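Local atomic coordinates of mannose recognizing lectin (Marasmius oreades, PDB entry 4TKC), a protein that binds mannose and is a fungal lectin of the bulb-type mannose-binding family. Residues A[3-8]-A[29-34]; A[14-19]-A[58-63]; A[21-26]-A[91-96]. One frame throughout, in Å; residues are numbered along the deposited sequence.

Contact 1. Residues A[3-8]-A[29-34]; sequences YVHPYG and RVEFRV
Glu31 OE2 is gripped from two directions. His5 NE2 gives it a hydrogen bond of 2.7 Å, fairly straight at 159°. The oxygen lies in the plane of the imidazole and accepts on its anti lone pair, on the side away from OE1. Water 1 donates to the same Glu31 OE2 at 2.9 Å. This water also accepts from Tyr3 N at 3.1 Å, so the carboxylate reaches the N-terminal backbone as well. Glu31 has CG anti to the backbone N (chi1 -166°) and an extended chain beyond, which lifts the carboxylate off the strand toward residues 3-8. The other oxygen, Glu31 OE1, faces along its own strand and forms a salt bridge with Arg33 NE at 2.8 Å, met from above the carboxylate plane. Arg33 NH2 adds only a weak bond to it and has a salt bridge to Asp46. The carboxylate is thus held at both oxygens, and the nearby positive charge probably favours its ionised form. Arg33 also carries the Tyr3 ring. Its CG sits over the centre of one face, 3.9 Å from the centroid, in a CH-pi contact. Further along, the guanidinium runs almost parallel to the ring, with the planes 13° apart. At the ring edge, Tyr3 CE2 comes to 3.4 Å from Val34 O. Tyr3 O lies over one face of the His5 imidazole. Residues 3-8 run beside strand 21-24, and the side chains of Tyr3 and His5 reach over Ala22 to strand 30-34 of a four-stranded sheet of the beta-prism II lectin fold.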
loop_
_atom_site.group_PDB
_atom_site.type_symbol
_atom_site.label_atom_id
_atom_site.label_comp_id
_atom_site.label_asym_id
_atom_site.label_seq_id
_atom_site.Cartn_x
_atom_site.Cartn_y
_atom_site.Cartn_z
ATOM N N TYR A 3 12.693 6.365 -4.899
ATOM C CA TYR A 3 11.480 5.834 -4.348
ATOM C C TYR A 3 10.450 5.647 -5.422
ATOM O O TYR A 3 10.320 6.405 -6.382
ATOM C CB TYR A 3 10.907 6.816 -3.310
ATOM C CG TYR A 3 11.781 6.970 -2.096
ATOM C CD1 TYR A 3 12.877 7.846 -2.083
ATOM C CD2 TYR A 3 11.533 6.221 -0.970
ATOM C CE1 TYR A 3 13.747 7.862 -1.002
ATOM C CE2 TYR A 3 12.413 6.200 0.088
ATOM C CZ TYR A 3 13.472 7.074 0.107
ATOM O OH TYR A 3 14.354 7.022 1.152
ATOM N N VAL A 4 9.825 4.477 -5.344
ATOM C CA VAL A 4 8.707 4.188 -6.218
ATOM C C VAL A 4 7.418 4.899 -5.729
ATOM O O VAL A 4 7.150 4.960 -4.543
ATOM C CB VAL A 4 8.534 2.670 -6.379
ATOM C CG1 VAL A 4 7.298 2.377 -7.188
ATOM C CG2 VAL A 4 9.764 2.087 -7.036
ATOM N N HIS A 5 6.599 5.350 -6.679
ATOM C CA HIS A 5 5.390 6.107 -6.391
ATOM C C HIS A 5 4.121 5.375 -6.851
ATOM O O HIS A 5 3.716 5.518 -8.002
ATOM C CB HIS A 5 5.499 7.454 -7.083
ATOM C CG HIS A 5 6.718 8.212 -6.683
ATOM N ND1 HIS A 5 7.544 8.835 -7.598
ATOM C CD2 HIS A 5 7.302 8.371 -5.473
ATOM C CE1 HIS A 5 8.541 9.417 -6.952
ATOM N NE2 HIS A 5 8.398 9.183 -5.659
ATOM N N PRO A 6 3.491 4.595 -5.929
ATOM C CA PRO A 6 2.346 3.772 -6.364
ATOM C C PRO A 6 1.040 4.534 -6.348
ATOM O O PRO A 6 0.005 4.008 -6.737
ATOM C CB PRO A 6 2.291 2.659 -5.326
ATOM C CG PRO A 6 3.525 2.749 -4.513
ATOM C CD PRO A 6 3.998 4.173 -4.621
ATOM N N TYR A 7 1.108 5.797 -5.888
ATOM C CA TYR A 7 -0.096 6.544 -5.533
ATOM C C TYR A 7 -0.124 7.982 -6.056
ATOM O O TYR A 7 -1.042 8.735 -5.686
ATOM C CB TYR A 7 -0.230 6.596 -4.000
ATOM C CG TYR A 7 -0.627 5.308 -3.364
ATOM C CD1 TYR A 7 -1.943 4.942 -3.389
ATOM C CD2 TYR A 7 0.236 4.649 -2.534
ATOM C CE1 TYR A 7 -2.322 3.736 -2.831
ATOM C CE2 TYR A 7 -0.134 3.442 -1.949
ATOM C CZ TYR A 7 -1.446 3.046 -2.035
ATOM O OH TYR A 7 -1.821 1.849 -1.387
ATOM N N GLY A 8 0.848 8.372 -6.877
ATOM C CA GLY A 8 1.013 9.813 -7.187
ATOM C C GLY A 8 1.180 10.617 -5.888
ATOM O O GLY A 8 1.973 10.285 -5.020
ATOM N N ARG A 29 8.648 18.043 -6.804
ATOM C CA ARG A 29 9.575 18.675 -5.835
ATOM C C ARG A 29 9.388 18.188 -4.411
ATOM O O ARG A 29 10.332 18.221 -3.631
ATOM C CB ARG A 29 9.470 20.205 -5.852
ATOM C CG ARG A 29 9.701 20.853 -7.219
ATOM C CD ARG A 29 9.704 22.373 -7.158
ATOM N NE ARG A 29 10.689 22.863 -6.186
ATOM C CZ ARG A 29 10.646 24.041 -5.572
ATOM N NH1 ARG A 29 9.683 24.924 -5.845
ATOM N NH2 ARG A 29 11.475 24.216 -4.556
ATOM N N VAL A 30 8.206 17.665 -4.088
ATOM C CA VAL A 30 7.892 17.371 -2.699
ATOM C C VAL A 30 7.595 15.864 -2.610
ATOM O O VAL A 30 6.782 15.375 -3.380
ATOM C CB VAL A 30 6.670 18.179 -2.208
ATOM C CG1 VAL A 30 6.478 17.992 -0.701
ATOM C CG2 VAL A 30 6.827 19.685 -2.529
ATOM N N GLU A 31 8.302 15.181 -1.712
ATOM C CA GLU A 31 8.237 13.718 -1.631
ATOM C C GLU A 31 8.102 13.329 -0.172
ATOM O O GLU A 31 8.924 13.683 0.687
ATOM C CB GLU A 31 9.495 13.123 -2.261
ATOM C CG GLU A 31 9.378 11.619 -2.528
ATOM C CD GLU A 31 10.571 11.085 -3.282
ATOM O OE1 GLU A 31 11.707 11.378 -2.869
ATOM O OE2 GLU A 31 10.375 10.258 -4.194
ATOM N N PHE A 32 7.140 12.431 0.077
ATOM C CA PHE A 32 6.848 11.909 1.397
ATOM C C PHE A 32 7.240 10.427 1.373
ATOM O O PHE A 32 6.564 9.568 0.775
ATOM C CB PHE A 32 5.376 12.051 1.718
ATOM C CG PHE A 32 4.996 11.549 3.083
ATOM C CD1 PHE A 32 5.626 12.009 4.232
ATOM C CD2 PHE A 32 4.082 10.519 3.219
ATOM C CE1 PHE A 32 5.251 11.574 5.484
ATOM C CE2 PHE A 32 3.717 10.069 4.472
ATOM C CZ PHE A 32 4.296 10.602 5.600
ATOM N N ARG A 33 8.348 10.136 2.043
ATOM C CA ARG A 33 9.046 8.855 1.914
ATOM C C ARG A 33 8.959 8.031 3.171
ATOM O O ARG A 33 9.080 8.550 4.286
ATOM C CB ARG A 33 10.551 9.159 1.763
ATOM C CG ARG A 33 10.951 10.080 0.651
ATOM C CD ARG A 33 12.413 10.490 0.788
ATOM N NE ARG A 33 12.759 11.366 -0.324
ATOM C CZ ARG A 33 13.929 11.958 -0.510
ATOM N NH1 ARG A 33 14.896 11.856 0.413
ATOM N NH2 ARG A 33 14.104 12.694 -1.616
ATOM N N VAL A 34 8.921 6.700 2.992
ATOM C CA VAL A 34 9.280 5.794 4.075
ATOM C C VAL A 34 10.599 5.118 3.663
ATOM O O VAL A 34 10.701 4.561 2.554
ATOM C CB VAL A 34 8.178 4.747 4.330
ATOM C CG1 VAL A 34 8.592 3.750 5.419
ATOM C CG2 VAL A 34 6.877 5.425 4.729
HETATM O O HOH W 1 12.718 9.363 -5.580
#

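Contact 2. Residues A[14-19]-A[58-63]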
loop_
_atom_site.group_PDB
_atom_site.type_symbol
_atom_site.label_atom_id
_atom_site.label_comp_id
_atom_site.label_asym_id
_atom_site.label_seq_id
_atom_site.Cartn_x
_atom_site.Cartn_y
_atom_site.Cartn_z
ATOM N N ASN A 14 -7.158 2.910 3.117
ATOM C CA ASN A 14 -6.521 1.593 2.841
ATOM C C ASN A 14 -5.221 1.688 2.076
ATOM O O ASN A 14 -4.623 0.694 1.705
ATOM C CB ASN A 14 -7.450 0.593 2.121
ATOM C CG ASN A 14 -8.566 0.136 3.011
ATOM O OD1 ASN A 14 -8.323 -0.220 4.180
ATOM N ND2 ASN A 14 -9.795 0.264 2.534
ATOM N N GLY A 15 -4.754 2.899 1.829
ATOM C CA GLY A 15 -3.482 3.065 1.188
ATOM C C GLY A 15 -2.320 2.804 2.139
ATOM O O GLY A 15 -2.308 3.321 3.265
ATOM N N VAL A 16 -1.237 2.225 1.612
ATOM C CA VAL A 16 -0.063 1.940 2.388
ATOM C C VAL A 16 1.195 2.248 1.607
ATOM O O VAL A 16 1.343 1.869 0.441
ATOM C CB VAL A 16 0.016 0.440 2.789
ATOM C CG1 VAL A 16 1.399 0.127 3.349
ATOM C CG2 VAL A 16 -1.039 0.155 3.832
ATOM N N ILE A 17 2.084 3.014 2.267
ATOM C CA ILE A 17 3.451 3.240 1.769
ATOM C C ILE A 17 4.471 2.464 2.586
ATOM O O ILE A 17 4.566 2.669 3.798
ATOM C CB ILE A 17 3.943 4.699 1.976
ATOM C CG1 ILE A 17 2.892 5.730 1.667
ATOM C CG2 ILE A 17 5.214 4.942 1.186
ATOM C CD1 ILE A 17 3.374 7.135 1.949
ATOM N N GLY A 18 5.187 1.514 1.962
ATOM C CA GLY A 18 6.241 0.852 2.671
ATOM C C GLY A 18 7.633 1.373 2.356
ATOM O O GLY A 18 7.755 2.423 1.703
ATOM N N ARG A 19 8.663 0.762 2.924
ATOM C CA ARG A 19 10.062 1.196 2.751
ATOM C C ARG A 19 10.468 1.157 1.293
ATOM O O ARG A 19 10.213 0.131 0.603
ATOM C CB ARG A 19 11.022 0.349 3.564
ATOM C CG ARG A 19 10.769 0.404 5.051
ATOM C CD ARG A 19 11.727 -0.462 5.844
ATOM N NE ARG A 19 11.554 -0.252 7.271
ATOM C CZ ARG A 19 12.229 -0.899 8.215
ATOM N NH1 ARG A 19 12.023 -0.639 9.495
ATOM N NH2 ARG A 19 13.170 -1.758 7.873
ATOM N N ALA A 58 10.166 2.695 11.426
ATOM C CA ALA A 58 8.932 2.594 10.667
ATOM C C ALA A 58 9.071 1.602 9.513
ATOM O O ALA A 58 10.088 1.604 8.795
ATOM C CB ALA A 58 8.517 3.933 10.129
ATOM N N SER A 59 8.060 0.723 9.390
ATOM C CA SER A 59 7.934 -0.169 8.253
ATOM C C SER A 59 6.984 0.383 7.181
ATOM O O SER A 59 7.188 0.182 5.976
ATOM C CB SER A 59 7.429 -1.508 8.761
ATOM O OG SER A 59 7.259 -2.463 7.742
ATOM N N PHE A 60 5.899 1.010 7.606
ATOM C CA PHE A 60 4.933 1.498 6.634
ATOM C C PHE A 60 4.063 2.608 7.266
ATOM O O PHE A 60 3.925 2.656 8.482
ATOM C CB PHE A 60 4.088 0.324 6.026
ATOM C CG PHE A 60 3.214 -0.377 7.018
ATOM C CD1 PHE A 60 3.674 -1.519 7.659
ATOM C CD2 PHE A 60 1.882 -0.016 7.188
ATOM C CE1 PHE A 60 2.871 -2.201 8.545
ATOM C CE2 PHE A 60 1.074 -0.711 8.084
ATOM C CZ PHE A 60 1.581 -1.798 8.766
ATOM N N VAL A 61 3.405 3.361 6.385
ATOM C CA VAL A 61 2.370 4.328 6.736
ATOM C C VAL A 61 1.048 3.920 6.077
ATOM O O VAL A 61 1.041 3.571 4.899
ATOM C CB VAL A 61 2.790 5.728 6.226
ATOM C CG1 VAL A 61 1.649 6.740 6.267
ATOM C CG2 VAL A 61 3.948 6.268 7.054
ATOM N N LYS A 62 -0.041 3.951 6.843
ATOM C CA LYS A 62 -1.337 3.565 6.336
ATOM C C LYS A 62 -2.332 4.680 6.661
ATOM O O LYS A 62 -2.511 5.039 7.841
ATOM C CB LYS A 62 -1.771 2.225 6.977
ATOM C CG LYS A 62 -3.112 1.695 6.455
ATOM C CD LYS A 62 -3.269 0.230 6.831
ATOM C CE LYS A 62 -4.408 -0.455 6.098
ATOM N NZ LYS A 62 -4.696 -1.854 6.551
ATOM N N MET A 63 -3.051 5.089 5.614
ATOM C CA MET A 63 -4.198 5.993 5.749
ATOM C C MET A 63 -5.412 5.088 5.987
ATOM O O MET A 63 -5.832 4.341 5.066
ATOM C CB MET A 63 -4.365 6.867 4.484
ATOM C CG MET A 63 -5.597 7.748 4.438
ATOM S SD MET A 63 -5.511 9.198 5.484
ATOM C CE MET A 63 -6.315 8.639 6.961
HETATM O O HOH W 2 -6.853 -2.479 4.972
#
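Arg19 turns CG away from its carbonyl carbon (chi1 -61°) and is extended from there to NE, which carries its guanidinium across to Ala58, just before strand 60-63. NE and NH1 grip Ala58 O side-on, and the oxygen lies close to the guanidinium plane. The NE bond is 2.8 Å to Ala58 O, and the NH1 bond to the same oxygen is 3.0 Å. Arg19 NH1 is also bonded to Asn57 OD1.

Phe60 takes the torsion that sets CG between the backbone N and the carbonyl carbon (chi1 65°). Its CB packs on Val16 CG1 at 3.8 Å, while the ring turns away toward Tyr72. On the same face of the sheet, Val16 CG2 lies 3.7 Å from Lys62 CG. Lys62 NZ bonds Pro6 O of the second subunit, and water 2 joins NZ to Asn14 OD1.

The backbones run antiparallel. Ile17 and Val61 form a hydrogen-bonded pair with two bonds, Ile17 N to Val61 O at 2.9 Å and its reciprocal. Their side chains point to the opposite face, into the core with Val34 and Leu11. At the other end Asn14 N bonds Met63 O at 2.8 Å. Toward the next strand, Ser59 and Phe60 both face Tyr72, which is a classic beta bulge. Strand 15-18 is an outermost strand, within this chain, of a four-stranded antiparallel sheet of the beta-prism II fold, and the face with Val16 packs against the second subunit.

Contact 3. Residues A[21-26]-A[91-96]; sequences YALISD and YNLVCQ. With MAN (alpha-D-mannopyranose), chain D.
This is a buried, mainly apolar contact between two sheets of the beta-prism II fold, where Leu23 on strand 21-24 meets Cys95 and Leu93 on strand 92-95. The two strands belong to different four-stranded sheets, and no direct hydrogen bond joins the two segments. The strand axes come within 7.0 Å and run at 75° to each other, a large angle that fits two different sides of the prism, not neighbouring strands of one sheet.

Leu23 points at the other strand. Its CB rests against Cys95 CB at 3.7 Å. Its CG stands beside the backbone N (chi1 -54°), and CD1 is anti to CA (chi2 179°), which extends it to Leu93. There Leu23 CD1 lies 3.9 Å from Leu93 CD2, and the two leucines approach at a slant. Phe32 and Leu11 also pack on Leu93, and Val30 on Cys95, so side chains from several strands meet in the centre of the prism.

Past the ends of both strands the backbones draw together. Ser25 CA is 3.6 Å from Cys95 O, and Ser25 CB is 3.9 Å from Gln96 O. Ser25 OG is held on its own side by hydrogen bonds with Ser27 OG and Val30 N.

The CA-CB bond of Gln96 points away from strand 21-24, and the residue lines the pocket of alpha-D-mannopyranose. It opens the QxDxNxVxY mannose-binding sequence motif, in which Asp98, Asn100 and Tyr104 hydrogen-bond the sugar. The segment therefore has one side in the core and its end at the binding site.

A water completes the join at the strand ends: water 3 accepts from Asp26 N at 2.9 Å and donates to Cys95 O at 3.0 Å.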
loop_
_atom_site.group_PDB
_atom_site.type_symbol
_atom_site.label_atom_id
_atom_site.label_comp_id
_atom_site.label_asym_id
_atom_site.label_seq_id
_atom_site.Cartn_x
_atom_site.Cartn_y
_atom_site.Cartn_z
ATOM N N TYR A 21 9.121 3.346 -0.874
ATOM C CA TYR A 21 8.001 3.923 -1.590
ATOM C C TYR A 21 7.743 5.328 -1.030
ATOM O O TYR A 21 8.116 5.614 0.111
ATOM C CB TYR A 21 6.751 2.989 -1.542
ATOM C CG TYR A 21 7.030 1.607 -2.120
ATOM C CD1 TYR A 21 7.788 0.726 -1.379
ATOM C CD2 TYR A 21 6.860 1.350 -3.469
ATOM C CE1 TYR A 21 8.133 -0.515 -1.900
ATOM C CE2 TYR A 21 7.176 0.086 -3.986
ATOM C CZ TYR A 21 7.898 -0.775 -3.212
ATOM O OH TYR A 21 8.279 -2.019 -3.703
ATOM N N ALA A 22 6.963 6.087 -1.781
ATOM C CA ALA A 22 6.731 7.517 -1.425
ATOM C C ALA A 22 5.513 8.065 -2.133
ATOM O O ALA A 22 5.169 7.590 -3.235
ATOM C CB ALA A 22 7.957 8.361 -1.745
ATOM N N LEU A 23 4.909 9.120 -1.558
ATOM C CA LEU A 23 4.033 10.002 -2.322
ATOM C C LEU A 23 4.944 11.051 -2.981
ATOM O O LEU A 23 5.976 11.401 -2.414
ATOM C CB LEU A 23 3.037 10.774 -1.430
ATOM C CG LEU A 23 2.191 9.886 -0.515
ATOM C CD1 LEU A 23 1.224 10.651 0.373
ATOM C CD2 LEU A 23 1.437 8.894 -1.385
ATOM N N ILE A 24 4.510 11.536 -4.138
ATOM C CA ILE A 24 5.226 12.590 -4.866
ATOM C C ILE A 24 4.229 13.647 -5.324
ATOM O O ILE A 24 3.128 13.365 -5.747
ATOM C CB ILE A 24 6.009 11.978 -6.078
ATOM C CG1 ILE A 24 6.944 12.986 -6.762
ATOM C CG2 ILE A 24 5.061 11.319 -7.078
ATOM C CD1 ILE A 24 8.110 13.391 -5.899
ATOM N N SER A 25 4.592 14.911 -5.088
ATOM C CA SER A 25 3.792 16.037 -5.598
ATOM C C SER A 25 3.755 16.016 -7.126
ATOM O O SER A 25 4.693 15.521 -7.785
ATOM C CB SER A 25 4.302 17.404 -5.097
ATOM O OG SER A 25 5.604 17.671 -5.586
ATOM N N ASP A 26 2.704 16.617 -7.680
ATOM C CA ASP A 26 2.588 16.758 -9.123
ATOM C C ASP A 26 3.828 17.418 -9.723
ATOM O O ASP A 26 4.279 17.079 -10.811
ATOM C CB ASP A 26 1.312 17.495 -9.532
ATOM C CG ASP A 26 0.049 16.761 -9.139
ATOM O OD1 ASP A 26 0.090 15.514 -8.976
ATOM O OD2 ASP A 26 -0.961 17.468 -8.911
ATOM N N TYR A 91 -11.290 9.951 3.729
ATOM C CA TYR A 91 -10.055 10.622 4.196
ATOM C C TYR A 91 -8.940 10.368 3.200
ATOM O O TYR A 91 -8.877 9.261 2.589
ATOM C CB TYR A 91 -9.677 10.046 5.563
ATOM C CG TYR A 91 -10.577 10.473 6.695
ATOM C CD1 TYR A 91 -11.715 9.763 7.018
ATOM C CD2 TYR A 91 -10.283 11.652 7.414
ATOM C CE1 TYR A 91 -12.577 10.168 8.009
ATOM C CE2 TYR A 91 -11.137 12.083 8.402
ATOM C CZ TYR A 91 -12.271 11.364 8.701
ATOM O OH TYR A 91 -13.086 11.826 9.692
ATOM N N ASN A 92 -8.043 11.334 3.026
ATOM C CA ASN A 92 -6.939 11.193 2.111
ATOM C C ASN A 92 -5.751 11.890 2.682
ATOM O O ASN A 92 -5.931 13.009 3.258
ATOM C CB ASN A 92 -7.294 11.805 0.769
ATOM C CG ASN A 92 -8.229 10.930 -0.030
ATOM O OD1 ASN A 92 -7.792 9.993 -0.698
ATOM N ND2 ASN A 92 -9.507 11.261 0.007
ATOM N N LEU A 93 -4.548 11.394 2.451
ATOM C CA LEU A 93 -3.328 12.120 2.832
ATOM C C LEU A 93 -2.723 12.618 1.534
ATOM O O LEU A 93 -2.404 11.810 0.646
ATOM C CB LEU A 93 -2.333 11.198 3.581
ATOM C CG LEU A 93 -0.937 11.725 3.899
ATOM C CD1 LEU A 93 -1.077 12.612 5.118
ATOM C CD2 LEU A 93 0.106 10.632 4.148
ATOM N N VAL A 94 -2.535 13.961 1.435
ATOM C CA VAL A 94 -2.089 14.534 0.188
ATOM C C VAL A 94 -0.734 15.244 0.344
ATOM O O VAL A 94 -0.549 16.130 1.230
ATOM C CB VAL A 94 -3.111 15.551 -0.395
ATOM C CG1 VAL A 94 -2.654 16.052 -1.746
ATOM C CG2 VAL A 94 -4.478 14.906 -0.544
ATOM N N CYS A 95 0.182 14.930 -0.566
ATOM C CA CYS A 95 1.530 15.522 -0.623
ATOM C C CYS A 95 1.443 16.619 -1.687
ATOM O O CYS A 95 1.409 16.310 -2.899
ATOM C CB CYS A 95 2.564 14.445 -1.017
ATOM S SG CYS A 95 4.285 15.002 -1.043
ATOM N N GLN A 96 1.403 17.885 -1.230
ATOM C CA GLN A 96 1.049 18.994 -2.141
ATOM C C GLN A 96 2.287 19.707 -2.714
ATOM O O GLN A 96 3.379 19.676 -2.104
ATOM C CB GLN A 96 0.177 20.019 -1.400
ATOM C CG GLN A 96 -1.160 19.462 -0.960
ATOM C CD GLN A 96 -2.077 20.419 -0.227
ATOM O OE1 GLN A 96 -1.643 21.527 0.210
ATOM N NE2 GLN A 96 -3.350 20.173 -0.289
HETATM C C1 MAN D . -2.365 25.710 3.486
HETATM C C2 MAN D . -2.364 24.935 2.174
HETATM C C3 MAN D . -3.710 24.233 2.024
HETATM C C4 MAN D . -3.980 23.339 3.246
HETATM C C5 MAN D . -3.913 24.181 4.525
HETATM C C6 MAN D . -4.010 23.315 5.755
HETATM O O1 MAN D . -3.287 26.778 3.425
HETATM O O2 MAN D . -1.286 24.043 2.202
HETATM O O3 MAN D . -3.666 23.444 0.856
HETATM O O4 MAN D . -5.254 22.730 3.109
HETATM O O5 MAN D . -2.686 24.909 4.591
HETATM O O6 MAN D . -4.130 24.124 6.905
HETATM O O HOH W 3 0.696 17.335 -5.677
#

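From the N terminus, residues 3-8 lead the chain, and contact 1 closes the first loop when strand 30-34 returns to them. Strand 15-18 leaves inside that loop and is met by strand 60-63, so contact 2 closes a longer one. Strand 21-24 waits longest, until strand 92-95 closes contact 3. Each pair of contacts crosses along the chain, and none nests in another. Contacts 1 and 3 share one sheet, since strands 21-24 and 30-34 are neighbours there. Contact 2 pairs strands within one sheet, contact 3 joins two sheets, and contact 1 adds the N-terminal segment. Ile17 packing on Phe32 and Leu23 brings the sheet of contact 2 against that of strands 21-24 and 30-34.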